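PDB 5NEC: TonB-dependent siderophore receptor from Pseudomonas aeruginosa 39016, which probably takes up iron-loaded siderophores, and drug conjugates built on them, across the outer membrane with energy relayed by TonB. Local coordinates for residues 556-561 with 580-585. Numbering follows the deposited sequence.
Sequences IFRTDK and RVDGVE. With C8E ((hydroxyethyloxy)tri(ethyloxy)octane), chain D.
Arg558 and Asp582 face each other as a non-hydrogen-bonded pair of two antiparallel strands and join through their side chains. Arg558 NE gives a nearly straight hydrogen bond to the syn side of Asp582 OD1 at 2.8 Å, while Arg558 NH2 reaches Asp582 OD2 more weakly at 3.3 Å. Guanidinium and carboxylate are only 23° from coplanar, suiting this two-pronged salt bridge. At the next non-hydrogen-bonded pair, Arg580 NH1 forms a salt bridge with Asp560 OD1 at 2.9 Å, with the planes steeply turned (77°). Arg580 NH1 also lies over a face of the Arg558 guanidinium, a closeness of like charges that the two aspartates probably offset.

On the other face of the strands, Phe557 holds CG between its backbone N and carbonyl carbon (chi1 60°), which lays the ring across Gly583. Gly583 CA makes a CH-pi contact 3.8 Å from the centroid of the Phe557 ring, and the lack of a side chain there lets the ring lie so low. Val581 CG1 borders the ring edge, and Arg98 of the plug makes a cation-pi contact with Phe557 and a salt bridge with Glu585.

Paired backbone hydrogen bonds at Phe557-Gly583 and Thr559-Val581 fix the register that sets these partners opposite one another within the 22-stranded barrel wall. Bound detergent C8E touches Ile556 and Arg558, consistent with an outer face where ionic pairs tie the two strands together; on the inner face, glycine lets an aromatic ring lie flat on the wall, within reach of the plug.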
# COMPACT_ATOMS: atom_id res chain seq x y z
N ILE A 556 4.49 -14.00 17.80
CA ILE A 556 3.15 -14.54 17.90
C ILE A 556 2.30 -13.42 18.44
O ILE A 556 2.79 -12.61 19.21
CB ILE A 556 3.05 -15.78 18.83
CG1 ILE A 556 3.45 -15.46 20.28
CG2 ILE A 556 3.94 -16.89 18.30
CD1 ILE A 556 3.05 -16.54 21.26
N PHE A 557 1.04 -13.35 18.03
CA PHE A 557 0.18 -12.27 18.48
C PHE A 557 -1.28 -12.70 18.48
O PHE A 557 -1.66 -13.64 17.78
CB PHE A 557 0.35 -11.03 17.58
CG PHE A 557 0.01 -11.30 16.16
CD1 PHE A 557 -1.28 -11.14 15.71
CD2 PHE A 557 0.97 -11.82 15.31
CE1 PHE A 557 -1.62 -11.45 14.41
CE2 PHE A 557 0.66 -12.13 14.00
CZ PHE A 557 -0.64 -11.94 13.54
N ARG A 558 -2.07 -11.98 19.27
CA ARG A 558 -3.51 -12.10 19.26
C ARG A 558 -4.11 -10.71 19.17
O ARG A 558 -3.75 -9.84 19.96
CB ARG A 558 -4.02 -12.80 20.52
CG ARG A 558 -5.51 -12.56 20.77
CD ARG A 558 -6.08 -13.47 21.84
NE ARG A 558 -6.12 -14.86 21.41
CZ ARG A 558 -6.58 -15.86 22.15
NH1 ARG A 558 -7.05 -15.62 23.39
NH2 ARG A 558 -6.56 -17.10 21.66
N THR A 559 -5.05 -10.54 18.24
CA THR A 559 -5.87 -9.34 18.18
C THR A 559 -7.34 -9.71 18.46
O THR A 559 -7.86 -10.64 17.86
CB THR A 559 -5.75 -8.68 16.80
OG1 THR A 559 -4.38 -8.39 16.55
CG2 THR A 559 -6.56 -7.39 16.74
N ASP A 560 -7.98 -8.99 19.39
CA ASP A 560 -9.40 -9.17 19.71
C ASP A 560 -10.09 -7.86 19.43
O ASP A 560 -9.60 -6.81 19.86
CB ASP A 560 -9.60 -9.51 21.20
CG ASP A 560 -9.31 -10.97 21.53
OD1 ASP A 560 -9.27 -11.84 20.62
OD2 ASP A 560 -9.14 -11.27 22.73
N LYS A 561 -11.23 -7.92 18.75
CA LYS A 561 -11.98 -6.73 18.40
C LYS A 561 -13.46 -6.91 18.70
O LYS A 561 -14.05 -7.91 18.30
CB LYS A 561 -11.77 -6.43 16.93
CG LYS A 561 -12.27 -5.06 16.49
CD LYS A 561 -11.65 -4.68 15.15
CE LYS A 561 -10.13 -4.66 15.22
NZ LYS A 561 -9.49 -3.75 14.23
N ARG A 580 -11.49 -12.24 16.13
CA ARG A 580 -10.18 -12.60 16.67
C ARG A 580 -9.25 -12.98 15.53
O ARG A 580 -9.65 -13.70 14.62
CB ARG A 580 -10.30 -13.76 17.65
CG ARG A 580 -9.00 -14.13 18.36
CD ARG A 580 -9.05 -15.50 19.00
NE ARG A 580 -10.28 -15.72 19.76
CZ ARG A 580 -10.53 -15.24 20.99
NH1 ARG A 580 -9.64 -14.49 21.64
NH2 ARG A 580 -11.69 -15.53 21.57
N VAL A 581 -8.01 -12.50 15.60
CA VAL A 581 -6.93 -12.97 14.74
C VAL A 581 -5.77 -13.39 15.63
O VAL A 581 -5.25 -12.59 16.40
CB VAL A 581 -6.44 -11.88 13.76
CG1 VAL A 581 -5.37 -12.43 12.82
CG2 VAL A 581 -7.61 -11.33 12.97
N ASP A 582 -5.40 -14.67 15.53
CA ASP A 582 -4.18 -15.20 16.14
C ASP A 582 -3.19 -15.46 15.01
O ASP A 582 -3.59 -15.93 13.94
CB ASP A 582 -4.44 -16.51 16.89
CG ASP A 582 -5.43 -16.35 18.05
OD1 ASP A 582 -5.49 -15.26 18.67
OD2 ASP A 582 -6.16 -17.31 18.35
N GLY A 583 -1.92 -15.16 15.24
CA GLY A 583 -0.93 -15.36 14.20
C GLY A 583 0.51 -15.52 14.60
O GLY A 583 0.89 -15.32 15.75
N VAL A 584 1.30 -15.90 13.60
CA VAL A 584 2.73 -16.11 13.71
C VAL A 584 3.41 -15.45 12.52
O VAL A 584 2.96 -15.61 11.39
CB VAL A 584 3.10 -17.61 13.69
CG1 VAL A 584 4.61 -17.80 13.76
CG2 VAL A 584 2.38 -18.36 14.83
N GLU A 585 4.49 -14.73 12.79
CA GLU A 585 5.26 -14.02 11.76
C GLU A 585 6.74 -14.36 11.94
O GLU A 585 7.25 -14.29 13.05
CB GLU A 585 5.00 -12.51 11.86
CG GLU A 585 3.76 -12.07 11.08
CD GLU A 585 3.12 -10.74 11.53
OE1 GLU A 585 3.67 -10.02 12.39
OE2 GLU A 585 2.02 -10.42 11.01
C1 C8E D . -7.57 -13.22 26.36
C2 C8E D . -6.29 -14.00 26.56
C3 C8E D . -5.10 -13.37 25.83
C4 C8E D . -4.05 -14.40 25.40
C5 C8E D . -2.72 -13.74 25.00
C6 C8E D . -1.87 -14.59 24.05
C7 C8E D . -0.46 -14.00 23.87
C8 C8E D . 0.17 -14.35 22.53